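Monovalent Na+/H+ antiporter subunit D (Dietzia sp. DQ12-45-1b, PDB 7D3U) forms one membrane subunit of the giant bacterial Mrp complex, which exchanges sodium ions for protons, and probably takes part in moving ions across the membrane. Local coordinates at residues 212-217 with 255-260; 172-177 with 218-223. All blocks are in the same frame, centred on the assembly; numbering follows the deposited sequence.

Contact 1 of 2, residues 212-217 with 255-260; sequences LVLFAL and YAIYRI. With LMT (dodecyl-beta-D-maltoside), chain N.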
# COMPACT_ATOMS: atom_id res chain seq x y z
N LEU A 212 1.68 19.09 -3.52
CA LEU A 212 2.45 18.05 -4.21
C LEU A 212 2.93 16.99 -3.23
O LEU A 212 2.86 15.79 -3.52
CB LEU A 212 3.64 18.68 -4.94
CG LEU A 212 3.61 18.67 -6.46
CD1 LEU A 212 4.96 19.07 -7.01
CD2 LEU A 212 3.21 17.30 -6.98
N VAL A 213 3.43 17.42 -2.07
CA VAL A 213 3.88 16.46 -1.05
C VAL A 213 2.71 15.61 -0.57
O VAL A 213 2.82 14.38 -0.45
CB VAL A 213 4.56 17.20 0.11
CG1 VAL A 213 4.87 16.24 1.24
CG2 VAL A 213 5.82 17.88 -0.37
N LEU A 214 1.57 16.25 -0.28
CA LEU A 214 0.40 15.51 0.17
C LEU A 214 -0.12 14.58 -0.91
O LEU A 214 -0.65 13.51 -0.60
CB LEU A 214 -0.70 16.49 0.59
CG LEU A 214 -0.44 17.28 1.87
CD1 LEU A 214 -1.60 18.20 2.17
CD2 LEU A 214 -0.19 16.34 3.03
N PHE A 215 0.04 14.94 -2.18
CA PHE A 215 -0.41 14.08 -3.26
C PHE A 215 0.50 12.87 -3.41
O PHE A 215 0.04 11.76 -3.69
CB PHE A 215 -0.50 14.87 -4.56
CG PHE A 215 -0.58 14.02 -5.79
CD1 PHE A 215 -1.59 13.10 -5.95
CD2 PHE A 215 0.35 14.16 -6.80
CE1 PHE A 215 -1.67 12.32 -7.08
CE2 PHE A 215 0.28 13.39 -7.94
CZ PHE A 215 -0.73 12.47 -8.08
N ALA A 216 1.81 13.07 -3.23
CA ALA A 216 2.71 11.92 -3.20
C ALA A 216 2.38 10.99 -2.04
O ALA A 216 2.35 9.76 -2.22
CB ALA A 216 4.16 12.39 -3.10
N LEU A 217 2.12 11.55 -0.86
CA LEU A 217 1.74 10.72 0.27
C LEU A 217 0.38 10.06 0.06
O LEU A 217 0.13 8.98 0.60
CB LEU A 217 1.73 11.55 1.55
CG LEU A 217 3.10 12.11 1.93
CD1 LEU A 217 2.97 13.23 2.93
CD2 LEU A 217 3.99 11.00 2.46
N TYR A 255 0.03 8.88 8.56
CA TYR A 255 0.65 9.69 9.61
C TYR A 255 1.32 10.91 9.03
O TYR A 255 1.27 12.00 9.61
CB TYR A 255 1.65 8.85 10.41
CG TYR A 255 2.61 9.67 11.23
CD1 TYR A 255 2.28 10.10 12.50
CD2 TYR A 255 3.87 10.00 10.74
CE1 TYR A 255 3.15 10.85 13.26
CE2 TYR A 255 4.75 10.75 11.49
CZ TYR A 255 4.39 11.17 12.75
OH TYR A 255 5.27 11.91 13.50
N ALA A 256 1.97 10.76 7.87
CA ALA A 256 2.63 11.89 7.24
C ALA A 256 1.63 12.94 6.78
O ALA A 256 1.85 14.14 6.96
CB ALA A 256 3.47 11.42 6.07
N ILE A 257 0.52 12.50 6.18
CA ILE A 257 -0.51 13.45 5.77
C ILE A 257 -1.05 14.20 6.98
O ILE A 257 -1.23 15.42 6.95
CB ILE A 257 -1.63 12.74 5.00
CG1 ILE A 257 -1.13 12.27 3.63
CG2 ILE A 257 -2.83 13.65 4.83
CD1 ILE A 257 -2.22 11.76 2.73
N TYR A 258 -1.31 13.47 8.07
CA TYR A 258 -1.79 14.10 9.29
C TYR A 258 -0.82 15.16 9.78
O TYR A 258 -1.19 16.31 10.01
CB TYR A 258 -2.03 13.05 10.37
CG TYR A 258 -3.43 12.51 10.41
CD1 TYR A 258 -3.93 11.73 9.37
CD2 TYR A 258 -4.27 12.77 11.48
CE1 TYR A 258 -5.21 11.24 9.40
CE2 TYR A 258 -5.55 12.28 11.52
CZ TYR A 258 -6.01 11.51 10.48
OH TYR A 258 -7.29 11.02 10.51
N ARG A 259 0.45 14.78 9.95
CA ARG A 259 1.44 15.71 10.49
C ARG A 259 1.63 16.92 9.58
O ARG A 259 1.70 18.05 10.06
CB ARG A 259 2.77 14.99 10.70
CG ARG A 259 3.84 15.85 11.33
CD ARG A 259 3.59 16.02 12.81
NE ARG A 259 3.96 14.82 13.56
CZ ARG A 259 3.64 14.60 14.83
NH1 ARG A 259 2.93 15.50 15.50
NH2 ARG A 259 4.02 13.48 15.43
N ILE A 260 1.69 16.70 8.27
CA ILE A 260 1.93 17.79 7.34
C ILE A 260 0.76 18.76 7.34
O ILE A 260 0.93 19.97 7.48
CB ILE A 260 2.23 17.26 5.93
CG1 ILE A 260 3.58 16.56 5.91
CG2 ILE A 260 2.22 18.38 4.93
CD1 ILE A 260 4.68 17.37 6.52
C1B LMT N . -12.42 29.88 -3.72
C2B LMT N . -12.27 31.05 -4.70
C3B LMT N . -12.55 32.39 -3.98
C4B LMT N . -11.69 32.53 -2.70
C5B LMT N . -11.75 31.21 -1.92
C6B LMT N . -12.00 31.48 -0.45
O1B LMT N . -11.23 29.17 -3.71
O2B LMT N . -10.99 31.02 -5.18
O3B LMT N . -13.89 32.56 -3.74
O4' LMT N . -10.38 32.81 -3.03
O5B LMT N . -12.71 30.33 -2.44
O6B LMT N . -12.23 30.31 0.22
C1' LMT N . -9.43 25.60 -4.40
C2' LMT N . -10.24 26.10 -5.61
C3' LMT N . -10.69 27.56 -5.38
C4' LMT N . -11.28 27.79 -3.98
C5' LMT N . -10.33 27.10 -2.97
C6' LMT N . -10.72 27.29 -1.53
O1' LMT N . -9.16 24.27 -4.53
O2' LMT N . -9.44 26.06 -6.71
O3' LMT N . -11.60 27.93 -6.32
O5' LMT N . -10.22 25.74 -3.25
O6' LMT N . -12.04 26.94 -1.46
C1 LMT N . -7.81 23.96 -4.72
C2 LMT N . -7.71 22.50 -4.39
C3 LMT N . -6.54 21.77 -4.96
C4 LMT N . -6.85 20.31 -4.85
C5 LMT N . -5.77 19.50 -5.50
C6 LMT N . -4.71 19.13 -4.53
C7 LMT N . -4.60 17.64 -4.45
C8 LMT N . -3.89 17.28 -3.19
C9 LMT N . -3.96 15.84 -2.85
C10 LMT N . -4.51 15.74 -1.45
C11 LMT N . -4.28 14.39 -0.88
C12 LMT N . -4.65 14.33 0.56

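Contact 2 of 2, residues 172-177 with 218-223; sequences LASTIL and AIKAAV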
# COMPACT_ATOMS: atom_id res chain seq x y z
N LEU A 172 7.77 6.47 -8.25
CA LEU A 172 7.17 7.69 -8.78
C LEU A 172 6.62 8.55 -7.65
O LEU A 172 6.80 9.78 -7.65
CB LEU A 172 6.08 7.35 -9.79
CG LEU A 172 5.16 8.46 -10.30
CD1 LEU A 172 5.96 9.65 -10.78
CD2 LEU A 172 4.28 7.93 -11.41
N ALA A 173 5.95 7.94 -6.68
CA ALA A 173 5.45 8.70 -5.54
C ALA A 173 6.59 9.25 -4.71
O ALA A 173 6.53 10.39 -4.22
CB ALA A 173 4.54 7.82 -4.68
N SER A 174 7.66 8.47 -4.54
CA SER A 174 8.82 8.95 -3.80
C SER A 174 9.46 10.14 -4.50
O SER A 174 9.85 11.12 -3.86
CB SER A 174 9.83 7.82 -3.62
OG SER A 174 9.44 6.95 -2.58
N THR A 175 9.56 10.09 -5.83
CA THR A 175 10.18 11.19 -6.55
C THR A 175 9.27 12.42 -6.57
O THR A 175 9.77 13.55 -6.55
CB THR A 175 10.53 10.76 -7.96
OG1 THR A 175 11.34 9.58 -7.91
CG2 THR A 175 11.31 11.85 -8.65
N ILE A 176 7.95 12.22 -6.59
CA ILE A 176 7.05 13.36 -6.47
C ILE A 176 7.18 13.99 -5.10
O ILE A 176 7.16 15.22 -4.96
CB ILE A 176 5.60 12.93 -6.78
CG1 ILE A 176 5.45 12.61 -8.26
CG2 ILE A 176 4.63 14.01 -6.38
CD1 ILE A 176 4.07 12.13 -8.63
N LEU A 177 7.32 13.17 -4.05
CA LEU A 177 7.58 13.70 -2.72
C LEU A 177 8.89 14.48 -2.69
O LEU A 177 8.99 15.52 -2.04
CB LEU A 177 7.62 12.56 -1.71
CG LEU A 177 7.15 12.78 -0.27
CD1 LEU A 177 7.08 11.45 0.45
CD2 LEU A 177 8.07 13.73 0.48
N ALA A 218 -0.50 10.68 -0.72
CA ALA A 218 -1.78 10.06 -1.05
C ALA A 218 -1.60 8.90 -2.02
O ALA A 218 -2.29 7.88 -1.90
CB ALA A 218 -2.74 11.09 -1.62
N ILE A 219 -0.71 9.05 -3.00
CA ILE A 219 -0.34 7.92 -3.85
C ILE A 219 0.17 6.78 -2.99
O ILE A 219 -0.22 5.62 -3.15
CB ILE A 219 0.70 8.33 -4.90
CG1 ILE A 219 0.17 9.43 -5.81
CG2 ILE A 219 1.11 7.14 -5.73
CD1 ILE A 219 1.22 9.96 -6.75
N LYS A 220 1.07 7.10 -2.05
CA LYS A 220 1.58 6.07 -1.14
C LYS A 220 0.48 5.50 -0.26
O LYS A 220 0.60 4.37 0.22
CB LYS A 220 2.70 6.64 -0.28
CG LYS A 220 3.92 7.04 -1.07
CD LYS A 220 4.99 7.59 -0.17
CE LYS A 220 6.19 8.03 -0.97
NZ LYS A 220 6.82 6.88 -1.67
N ALA A 221 -0.59 6.26 -0.03
CA ALA A 221 -1.70 5.82 0.81
C ALA A 221 -2.85 5.23 0.01
O ALA A 221 -3.79 4.70 0.62
CB ALA A 221 -2.21 6.98 1.66
N ALA A 222 -2.81 5.31 -1.32
CA ALA A 222 -3.82 4.73 -2.19
C ALA A 222 -5.20 5.33 -1.94
O ALA A 222 -6.14 4.65 -1.53
CB ALA A 222 -3.85 3.20 -2.06
N VAL A 223 -5.31 6.63 -2.20
CA VAL A 223 -6.60 7.31 -2.22
C VAL A 223 -7.27 7.01 -3.56
O VAL A 223 -6.67 6.39 -4.43
CB VAL A 223 -6.44 8.82 -1.99
CG1 VAL A 223 -5.78 9.07 -0.65
CG2 VAL A 223 -5.61 9.43 -3.10

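Contact 1 of 2, residues 212-217 with 255-260
Leu214 and Leu217 meet Ala256, Ile257 and Ile260 in an interface built wholly from aliphatic groups, with the flat groups set back from it. Behind segment 255-260, the Arg259 guanidinium holds Tyr255 OH at its edge and in its plane: NH2 bonds to OH at 2.8 Å and NE adds a second, more bent bond. NH1 of Arg259 forms a salt bridge to Asp77, while the Tyr255 ring meets Phe79, planes at about 55°. Along a flank of segment 212-217, a maltoside detergent's dodecyl chain passes Leu214 O and Phe215 CB.

Between the helices, the two methyls of Leu217 straddle Ala256 CB, CD1 and CD2 each 3.7 Å from it. With chi1 at -70°, Ile257 extends CG1 beside its backbone N, where it reaches Leu217 CB at 3.6 Å. Its other branch, CG2, faces Leu214 CD2. Leu214 then slides past Ile260 in the opposite direction, CD2 lying 3.7 Å from Ile260 CG2. An alanine in place of Ile257 removes both branches and would probably leave Leu217 CB and Leu214 CD2 facing a gap. The short axes run 9.6 Å apart at 159°, an antiparallel transmembrane helix pair within the antiporter-type membrane domain shared with complex I.

Contact 2 of 2, residues 172-177 with 218-223
Lys220 lies along the face that Ala173, Ser174 and Leu177 present, and each step of its side chain can be followed. CB sets off toward segment 172-177, and CG settles 3.7 Å from Ala173 CB. CD carries the extended chain onward to CE, which packs 3.8 Å from Leu177 CD1 as the two side chains cross at about a right angle. The bend comes last: chi4 of -63° turns NZ toward Ser174, where it donates a hydrogen bond to OG at 2.8 Å. The nearby Ser174 N is a donor too and adds no bond. Ser174 OG is also hydrogen-bonded to Glu137, so the serine stands between the lysine and that carboxylate.

One residue earlier, Ile219 fills the apolar side of the contact. Its CG2 meets Ala173 CB at 3.7 Å, while its CD1 meets Ile176 CD1, those two isoleucines crossing almost perpendicularly. Beyond Lys220 the helix stops in a Schellman motif, Ala222 taking positive phi; such a break, next to a buried lysine, is consistent with the interrupted helix seen in the antiporter-like subunits of complex I. Helix 129-146 covers Lys220 with Val136 and Leu140, helix 249-263 brings Ala253 against it, and Val573 of subunit A packs on both Ile176 and Ile219.

In the fold
From the N terminus, helix 157-187 comes first and supplies 172-177. The chain then turns into helix 204-221, whose last turns carry 212-217 and, directly after it, 218-223, which runs just past the helix end, so contact 2 closes a loop of 40 residues. Contact 1 closes the next, of 37 residues, when helix 249-263 brings in 255-260. The segments alternate along the sequence, so the two loops cross. Helix 204-221 is the shared middle member, tied to helix 157-187 by contact 2 and, past two short helices, to helix 249-263 by contact 1. The contacts also touch directly, Ala216 and Leu212 packing against Ile176; together they tie three transmembrane helices of the antiporter-type membrane region.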